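Local coordinates for protein putative peptidase (Bacteroides fragilis, PDB 5DYN) that probably acts as a clostripain-family cysteine protease, its chain being the part of a longer protein linked to activation of the Bacteroides fragilis toxin, at residues A32-A37 with C147-T152; P192-A197 with F202-D207. All blocks are in the same frame, centred on the assembly; numbering follows the deposited sequence.

Interaction 1: residues A32-A37 with C147-T152; sequences ACFMEA and CYDRRT. With NA (sodium ion), chain J.
Phe34 reaches from the loop 32-37 to Tyr148 and Arg151 of the loop 147-152. Its CB lies beside the sodium ion, which the backbone O of the same residue binds at 2.7 Å with help from Pro55 and Ser212. With CG anti to the carbonyl carbon (chi1 -61°), the ring extends towards 147-152 and stacks with Tyr157. There CE1 presents the ring edge, in plane, to Tyr148 O at 3.7 Å, a carbonyl that Thr56 also engages. CE2, across the ring from CE1, lies 3.5 Å above the guanidinium plane of Arg151, offset towards its rim, and CZ is 4.0 Å from Arg151 NH2; the two planes are 31° apart.

Asp149 fixes the guanidinium, which grips it side-on: Arg151 NE meets Asp149 OD1 at 2.7 Å and Arg151 NH2 meets Asp149 OD2 at 2.7 Å. Arg151 N reaches Asp149 OD1 from the face opposite to that used by NE, making an Asx turn. The remaining NH1 forms a salt bridge to Glu120 of the other chain. This buried loop-to-loop junction follows the C-terminal end of strand 25-31, the region that probably carries the active site, as in other clan CD peptidases.

Interaction 2: residues P192-A197 with F202-D207; sequences PRNYSA and FTMNQD. With NA (sodium ion), chain I.
The Phe202 ring has Tyr195 C and Ser196 N at its edge, near the ring plane. Asn194 CB stands out of that plane on one side, 3.6 Å from CE1 of the ring, and Arg150 approaches on the opposite side. Asn194 O comes in obliquely, 3.3 Å from Phe202 CD1, which Ser196 CB also touches. A chi1 of 68°, which sets CG between the backbone N and the carbonyl carbon, brings the ring back alongside the neighbouring strand. The other flat group, the guanidinium of Arg193, receives a water in plane at its edge, bound to NH1 at 2.8 Å and more weakly to Thr203 OG1; its NE pairs with Asp96.

The backbones form a short antiparallel ladder. Asn194 N donates to Phe202 O at 3.0 Å, and Phe202 N to Asn194 O at 2.9 Å. Arg193 and Thr203 form the adjoining non-hydrogen-bonded pair, and Met204 N extends the ladder to Pro192 O at 3.1 Å. Farther along, Asp207 OD1 binds a sodium ion at 2.7 Å, with Gly144 and Asn205 also at the site. The hairpin ends the five-stranded mixed sheet: 200-203 is its outermost strand on this side, and 185-196 separates it from 110-115.

From the N terminus, the chain leaves strand 25-31 through the loop 32-37 and then builds five helices and two further strands of the central sheet before 147-152 returns to it; interaction 1 closes this excursion of 109 intervening residues. Only afterwards does interaction 2 close the hairpin, with four residues between its segments. The two contacts therefore follow in series, neither enclosing nor crossing the other, one long-range and one local. The centres of interactions 1 and 2 lie about 11 Å apart. Arg150 links them, packing against Phe202 and Ser196, while Tyr148 rests against Met204, so the loop 147-152 bridges the post-strand loop at one sheet edge and the hairpin at the other.

Interaction 1: residues A32-A37 with C147-T152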
ATOM      1  N   ALA B  32      -3.898   2.321   2.830  1.00 31.91           N
ATOM      2  CA  ALA B  32      -4.224   3.407   1.916  1.00 28.87           C
ATOM      3  C   ALA B  32      -4.620   2.842   0.556  1.00 30.58           C
ATOM      4  O   ALA B  32      -4.307   1.695   0.239  1.00 34.90           O
ATOM      5  CB  ALA B  32      -3.046   4.358   1.779  1.00 28.41           C
ATOM      6  N   CYS B  33      -5.302   3.654  -0.246  1.00 29.59           N
ATOM      7  CA  CYS B  33      -5.847   3.200  -1.522  1.00 35.24           C
ATOM      8  C   CYS B  33      -4.786   2.908  -2.576  1.00 30.50           C
ATOM      9  O   CYS B  33      -3.773   3.596  -2.655  1.00 30.16           O
ATOM     10  CB  CYS B  33      -6.822   4.240  -2.076  1.00 36.31           C
ATOM     11  SG  CYS B  33      -8.510   4.087  -1.459  1.00 38.49           S
ATOM     12  N   PHE B  34      -5.031   1.866  -3.370  1.00 33.19           N
ATOM     13  CA  PHE B  34      -4.334   1.649  -4.638  1.00 28.97           C
ATOM     14  C   PHE B  34      -2.829   1.408  -4.531  1.00 30.49           C
ATOM     15  O   PHE B  34      -2.126   1.481  -5.536  1.00 30.73           O
ATOM     16  CB  PHE B  34      -4.559   2.851  -5.564  1.00 29.63           C
ATOM     17  CG  PHE B  34      -6.001   3.107  -5.910  1.00 30.15           C
ATOM     18  CD1 PHE B  34      -6.806   2.096  -6.411  1.00 28.85           C
ATOM     19  CD2 PHE B  34      -6.546   4.375  -5.755  1.00 34.68           C
ATOM     20  CE1 PHE B  34      -8.131   2.342  -6.746  1.00 29.16           C
ATOM     21  CE2 PHE B  34      -7.869   4.628  -6.084  1.00 30.56           C
ATOM     22  CZ  PHE B  34      -8.660   3.611  -6.583  1.00 31.24           C
ATOM     23  N   MET B  35      -2.329   1.117  -3.335  1.00 28.78           N
ATOM     24  CA  MET B  35      -0.883   1.079  -3.138  1.00 31.65           C
ATOM     25  C   MET B  35      -0.243  -0.270  -3.476  1.00 35.79           C
ATOM     26  O   MET B  35       0.984  -0.373  -3.556  1.00 36.38           O
ATOM     27  CB  MET B  35      -0.536   1.465  -1.699  1.00 28.61           C
ATOM     28  CG  MET B  35      -0.902   2.897  -1.342  1.00 31.87           C
ATOM     29  SD  MET B  35      -0.455   4.101  -2.614  1.00 29.39           S
ATOM     30  CE  MET B  35       1.335   3.983  -2.619  1.00 32.91           C
ATOM     31  N   GLU B  36      -1.053  -1.303  -3.679  1.00 26.57           N
ATOM     32  CA  GLU B  36      -0.492  -2.596  -4.049  1.00 31.37           C
ATOM     33  C   GLU B  36      -0.270  -2.635  -5.556  1.00 34.38           C
ATOM     34  O   GLU B  36      -0.923  -3.386  -6.285  1.00 30.28           O
ATOM     35  CB  GLU B  36      -1.395  -3.743  -3.597  1.00 28.92           C
ATOM     36  CG  GLU B  36      -0.676  -5.087  -3.460  1.00 30.96           C
ATOM     37  CD  GLU B  36       0.280  -5.145  -2.270  1.00 35.45           C
ATOM     38  OE1 GLU B  36       0.311  -4.187  -1.470  1.00 35.33           O
ATOM     39  OE2 GLU B  36       0.997  -6.159  -2.126  1.00 31.15           O
ATOM     40  N   ALA B  37       0.660  -1.800  -6.012  1.00 31.30           N
ATOM     41  CA  ALA B  37       0.996  -1.692  -7.424  1.00 30.37           C
ATOM     42  C   ALA B  37       2.419  -2.174  -7.663  1.00 28.94           C
ATOM     43  O   ALA B  37       3.292  -1.991  -6.815  1.00 29.41           O
ATOM     44  CB  ALA B  37       0.832  -0.258  -7.900  1.00 27.91           C
ATOM     45  N   CYS B 147     -10.041  -4.542 -13.718  1.00 29.59           N
ATOM     46  CA  CYS B 147      -9.656  -3.161 -13.480  1.00 26.65           C
ATOM     47  C   CYS B 147      -9.953  -2.803 -12.033  1.00 31.51           C
ATOM     48  O   CYS B 147     -11.111  -2.821 -11.612  1.00 28.10           O
ATOM     49  CB  CYS B 147     -10.395  -2.219 -14.426  1.00 27.82           C
ATOM     50  SG  CYS B 147      -9.867  -0.497 -14.321  1.00 35.40           S
ATOM     51  N   TYR B 148      -8.906  -2.492 -11.272  1.00 30.72           N
ATOM     52  CA  TYR B 148      -9.059  -2.138  -9.863  1.00 31.33           C
ATOM     53  C   TYR B 148      -9.534  -0.697  -9.687  1.00 30.47           C
ATOM     54  O   TYR B 148      -9.901  -0.289  -8.586  1.00 30.40           O
ATOM     55  CB  TYR B 148      -7.740  -2.334  -9.110  1.00 32.47           C
ATOM     56  CG  TYR B 148      -7.224  -3.754  -9.096  1.00 31.90           C
ATOM     57  CD1 TYR B 148      -7.921  -4.768  -8.444  1.00 30.12           C
ATOM     58  CD2 TYR B 148      -6.025  -4.079  -9.721  1.00 28.89           C
ATOM     59  CE1 TYR B 148      -7.446  -6.067  -8.427  1.00 24.46           C
ATOM     60  CE2 TYR B 148      -5.539  -5.373  -9.707  1.00 29.79           C
ATOM     61  CZ  TYR B 148      -6.251  -6.364  -9.059  1.00 32.51           C
ATOM     62  OH  TYR B 148      -5.763  -7.650  -9.046  1.00 33.45           O
ATOM     63  N   ASP B 149      -9.512   0.068 -10.776  1.00 29.45           N
ATOM     64  CA  ASP B 149      -9.893   1.475 -10.739  1.00 30.51           C
ATOM     65  C   ASP B 149     -11.298   1.664 -11.299  1.00 29.70           C
ATOM     66  O   ASP B 149     -11.522   1.557 -12.503  1.00 31.83           O
ATOM     67  CB  ASP B 149      -8.881   2.319 -11.517  1.00 29.82           C
ATOM     68  CG  ASP B 149      -9.009   3.808 -11.232  1.00 34.00           C
ATOM     69  OD1 ASP B 149     -10.092   4.253 -10.788  1.00 28.58           O
ATOM     70  OD2 ASP B 149      -8.018   4.539 -11.457  1.00 34.40           O
ATOM     71  N   ARG B 150     -12.238   1.965 -10.412  1.00 30.91           N
ATOM     72  CA  ARG B 150     -13.648   2.026 -10.775  1.00 29.31           C
ATOM     73  C   ARG B 150     -14.078   3.422 -11.213  1.00 35.28           C
ATOM     74  O   ARG B 150     -15.247   3.655 -11.513  1.00 36.35           O
ATOM     75  CB  ARG B 150     -14.497   1.550  -9.598  1.00 26.51           C
ATOM     76  CG  ARG B 150     -14.307   0.075  -9.300  1.00 27.31           C
ATOM     77  CD  ARG B 150     -14.981  -0.749 -10.377  1.00 37.19           C
ATOM     78  NE  ARG B 150     -14.119  -1.794 -10.913  1.00 34.10           N
ATOM     79  CZ  ARG B 150     -14.516  -2.688 -11.814  1.00 34.31           C
ATOM     80  NH1 ARG B 150     -15.760  -2.660 -12.272  1.00 31.18           N
ATOM     81  NH2 ARG B 150     -13.671  -3.611 -12.258  1.00 32.28           N
ATOM     82  N   ARG B 151     -13.120   4.343 -11.248  1.00 35.36           N
ATOM     83  CA  ARG B 151     -13.350   5.695 -11.741  1.00 31.23           C
ATOM     84  C   ARG B 151     -13.150   5.727 -13.250  1.00 33.74           C
ATOM     85  O   ARG B 151     -12.015   5.806 -13.723  1.00 35.51           O
ATOM     86  CB  ARG B 151     -12.403   6.681 -11.056  1.00 25.90           C
ATOM     87  CG  ARG B 151     -12.454   6.620  -9.539  1.00 29.49           C
ATOM     88  CD  ARG B 151     -11.226   7.247  -8.911  1.00 28.13           C
ATOM     89  NE  ARG B 151     -10.001   6.594  -9.365  1.00 33.48           N
ATOM     90  CZ  ARG B 151      -8.784   6.882  -8.915  1.00 32.01           C
ATOM     91  NH1 ARG B 151      -8.621   7.813  -7.987  1.00 30.81           N
ATOM     92  NH2 ARG B 151      -7.730   6.232  -9.389  1.00 26.26           N
ATOM     93  N   THR B 152     -14.245   5.678 -14.005  1.00 31.26           N
ATOM     94  CA  THR B 152     -14.168   5.478 -15.453  1.00 33.37           C
ATOM     95  C   THR B 152     -13.452   6.601 -16.202  1.00 34.14           C
ATOM     96  O   THR B 152     -13.108   6.441 -17.372  1.00 36.05           O
ATOM     97  CB  THR B 152     -15.571   5.305 -16.075  1.00 26.14           C
ATOM     98  OG1 THR B 152     -16.276   6.552 -16.039  1.00 30.25           O
ATOM     99  CG2 THR B 152     -16.363   4.245 -15.323  1.00 25.73           C
TER
HETATM  100 NA    NA J 405      -3.216  -0.103  -7.406  1.00 40.08          NA

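Interaction 2: residues P192-A197 with F202-D207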
ATOM      1  N   PRO B 192     -16.139 -11.583  -2.644  1.00 41.43           N
ATOM      2  CA  PRO B 192     -16.639 -11.620  -4.025  1.00 39.36           C
ATOM      3  C   PRO B 192     -16.724 -10.232  -4.658  1.00 36.01           C
ATOM      4  O   PRO B 192     -16.450 -10.074  -5.847  1.00 35.65           O
ATOM      5  CB  PRO B 192     -18.030 -12.240  -3.872  1.00 34.75           C
ATOM      6  CG  PRO B 192     -17.901 -13.124  -2.680  1.00 33.91           C
ATOM      7  CD  PRO B 192     -16.946 -12.429  -1.744  1.00 35.89           C
ATOM      8  N   ARG B 193     -17.092  -9.236  -3.860  1.00 35.37           N
ATOM      9  CA  ARG B 193     -17.122  -7.861  -4.332  1.00 34.31           C
ATOM     10  C   ARG B 193     -16.482  -6.918  -3.312  1.00 35.41           C
ATOM     11  O   ARG B 193     -16.344  -7.256  -2.137  1.00 30.24           O
ATOM     12  CB  ARG B 193     -18.559  -7.429  -4.638  1.00 27.59           C
ATOM     13  CG  ARG B 193     -19.227  -8.259  -5.732  1.00 35.61           C
ATOM     14  CD  ARG B 193     -20.325  -7.491  -6.456  1.00 27.77           C
ATOM     15  NE  ARG B 193     -21.393  -7.078  -5.555  1.00 32.08           N
ATOM     16  CZ  ARG B 193     -22.331  -6.192  -5.874  1.00 33.40           C
ATOM     17  NH1 ARG B 193     -22.330  -5.623  -7.073  1.00 26.75           N
ATOM     18  NH2 ARG B 193     -23.268  -5.871  -4.993  1.00 32.93           N
ATOM     19  N   ASN B 194     -16.065  -5.747  -3.787  1.00 35.58           N
ATOM     20  CA  ASN B 194     -15.551  -4.682  -2.931  1.00 34.54           C
ATOM     21  C   ASN B 194     -16.405  -3.433  -3.091  1.00 33.77           C
ATOM     22  O   ASN B 194     -17.231  -3.349  -4.003  1.00 31.36           O
ATOM     23  CB  ASN B 194     -14.091  -4.350  -3.266  1.00 32.26           C
ATOM     24  CG  ASN B 194     -13.112  -5.402  -2.773  1.00 31.97           C
ATOM     25  OD1 ASN B 194     -13.495  -6.514  -2.414  1.00 34.95           O
ATOM     26  ND2 ASN B 194     -11.834  -5.050  -2.761  1.00 31.70           N
ATOM     27  N   TYR B 195     -16.202  -2.455  -2.217  1.00 29.06           N
ATOM     28  CA  TYR B 195     -16.926  -1.198  -2.336  1.00 30.25           C
ATOM     29  C   TYR B 195     -16.059  -0.095  -2.932  1.00 32.75           C
ATOM     30  O   TYR B 195     -14.926   0.126  -2.504  1.00 26.08           O
ATOM     31  CB  TYR B 195     -17.464  -0.747  -0.980  1.00 32.91           C
ATOM     32  CG  TYR B 195     -18.057   0.643  -1.012  1.00 35.21           C
ATOM     33  CD1 TYR B 195     -19.335   0.862  -1.512  1.00 35.03           C
ATOM     34  CD2 TYR B 195     -17.337   1.741  -0.550  1.00 33.30           C
ATOM     35  CE1 TYR B 195     -19.881   2.131  -1.546  1.00 34.47           C
ATOM     36  CE2 TYR B 195     -17.877   3.013  -0.581  1.00 31.13           C
ATOM     37  CZ  TYR B 195     -19.150   3.202  -1.079  1.00 37.03           C
ATOM     38  OH  TYR B 195     -19.693   4.465  -1.113  1.00 38.40           O
ATOM     39  N   SER B 196     -16.611   0.597  -3.921  1.00 31.33           N
ATOM     40  CA  SER B 196     -15.973   1.777  -4.484  1.00 36.01           C
ATOM     41  C   SER B 196     -16.758   3.024  -4.084  1.00 35.85           C
ATOM     42  O   SER B 196     -17.976   3.079  -4.256  1.00 32.22           O
ATOM     43  CB  SER B 196     -15.884   1.667  -6.009  1.00 29.52           C
ATOM     44  OG  SER B 196     -15.393   2.868  -6.576  1.00 29.77           O
ATOM     45  N   ALA B 197     -16.062   4.024  -3.550  1.00 30.39           N
ATOM     46  CA  ALA B 197     -16.706   5.279  -3.170  1.00 34.91           C
ATOM     47  C   ALA B 197     -17.093   6.092  -4.405  1.00 35.52           C
ATOM     48  O   ALA B 197     -17.731   7.141  -4.302  1.00 36.11           O
ATOM     49  CB  ALA B 197     -15.797   6.088  -2.262  1.00 30.59           C
ATOM     50  N   PHE B 202     -18.565  -3.359  -6.553  1.00 34.77           N
ATOM     51  CA  PHE B 202     -18.105  -3.866  -7.839  1.00 29.78           C
ATOM     52  C   PHE B 202     -17.504  -5.254  -7.671  1.00 35.86           C
ATOM     53  O   PHE B 202     -16.958  -5.578  -6.616  1.00 33.13           O
ATOM     54  CB  PHE B 202     -17.087  -2.910  -8.468  1.00 28.44           C
ATOM     55  CG  PHE B 202     -15.778  -2.834  -7.732  1.00 29.11           C
ATOM     56  CD1 PHE B 202     -15.643  -2.034  -6.608  1.00 31.73           C
ATOM     57  CD2 PHE B 202     -14.673  -3.545  -8.181  1.00 33.65           C
ATOM     58  CE1 PHE B 202     -14.436  -1.957  -5.933  1.00 26.33           C
ATOM     59  CE2 PHE B 202     -13.460  -3.471  -7.512  1.00 30.19           C
ATOM     60  CZ  PHE B 202     -13.342  -2.675  -6.387  1.00 31.66           C
ATOM     61  N   THR B 203     -17.609  -6.071  -8.715  1.00 32.66           N
ATOM     62  CA  THR B 203     -17.116  -7.443  -8.666  1.00 32.10           C
ATOM     63  C   THR B 203     -15.591  -7.514  -8.758  1.00 36.55           C
ATOM     64  O   THR B 203     -14.972  -6.874  -9.610  1.00 30.99           O
ATOM     65  CB  THR B 203     -17.727  -8.297  -9.803  1.00 34.56           C
ATOM     66  OG1 THR B 203     -19.157  -8.247  -9.729  1.00 38.56           O
ATOM     67  CG2 THR B 203     -17.269  -9.744  -9.697  1.00 34.28           C
ATOM     68  N   MET B 204     -14.993  -8.293  -7.863  1.00 35.70           N
ATOM     69  CA  MET B 204     -13.576  -8.606  -7.944  1.00 31.49           C
ATOM     70  C   MET B 204     -13.395  -9.917  -8.698  1.00 38.43           C
ATOM     71  O   MET B 204     -13.727 -10.981  -8.175  1.00 38.22           O
ATOM     72  CB  MET B 204     -12.957  -8.704  -6.550  1.00 34.10           C
ATOM     73  CG  MET B 204     -11.487  -9.091  -6.553  1.00 35.78           C
ATOM     74  SD  MET B 204     -10.450  -7.781  -7.225  1.00 35.98           S
ATOM     75  CE  MET B 204     -10.606  -6.534  -5.949  1.00 32.03           C
ATOM     76  N   ASN B 205     -12.882  -9.836  -9.923  1.00 34.02           N
ATOM     77  CA  ASN B 205     -12.677 -11.020 -10.756  1.00 39.58           C
ATOM     78  C   ASN B 205     -11.886 -12.106 -10.036  1.00 40.87           C
ATOM     79  O   ASN B 205     -10.899 -11.826  -9.356  1.00 43.05           O
ATOM     80  CB  ASN B 205     -11.974 -10.641 -12.059  1.00 36.07           C
ATOM     81  CG  ASN B 205     -12.848  -9.805 -12.965  1.00 34.89           C
ATOM     82  OD1 ASN B 205     -13.997  -9.512 -12.635  1.00 31.45           O
ATOM     83  ND2 ASN B 205     -12.307  -9.406 -14.111  1.00 33.52           N
ATOM     84  N   GLN B 206     -12.339 -13.344 -10.190  1.00 38.18           N
ATOM     85  CA  GLN B 206     -11.794 -14.461  -9.432  1.00 41.71           C
ATOM     86  C   GLN B 206     -10.390 -14.840  -9.892  1.00 43.24           C
ATOM     87  O   GLN B 206      -9.673 -15.539  -9.177  1.00 44.68           O
ATOM     88  CB  GLN B 206     -12.726 -15.672  -9.533  1.00 46.55           C
ATOM     89  CG  GLN B 206     -14.097 -15.461  -8.885  1.00 66.66           C
ATOM     90  CD  GLN B 206     -14.013 -15.161  -7.393  1.00 71.07           C
ATOM     91  OE1 GLN B 206     -13.212 -15.756  -6.671  1.00 68.39           O
ATOM     92  NE2 GLN B 206     -14.841 -14.227  -6.929  1.00 58.35           N
ATOM     93  N   ASP B 207      -9.996 -14.377 -11.076  1.00 35.28           N
ATOM     94  CA  ASP B 207      -8.672 -14.694 -11.602  1.00 34.10           C
ATOM     95  C   ASP B 207      -7.673 -13.555 -11.395  1.00 35.81           C
ATOM     96  O   ASP B 207      -6.528 -13.637 -11.839  1.00 35.26           O
ATOM     97  CB  ASP B 207      -8.754 -15.054 -13.091  1.00 37.45           C
ATOM     98  CG  ASP B 207      -9.422 -13.976 -13.924  1.00 37.14           C
ATOM     99  OD1 ASP B 207      -9.676 -12.872 -13.398  1.00 41.98           O
ATOM    100  OD2 ASP B 207      -9.682 -14.232 -15.119  1.00 38.12           O
TER
HETATM  101 NA    NA I 404      -9.827 -10.553 -14.772  1.00 36.93          NA
HETATM  102  O   HOH W   1     -21.052  -5.483  -9.544  1.00 35.15           O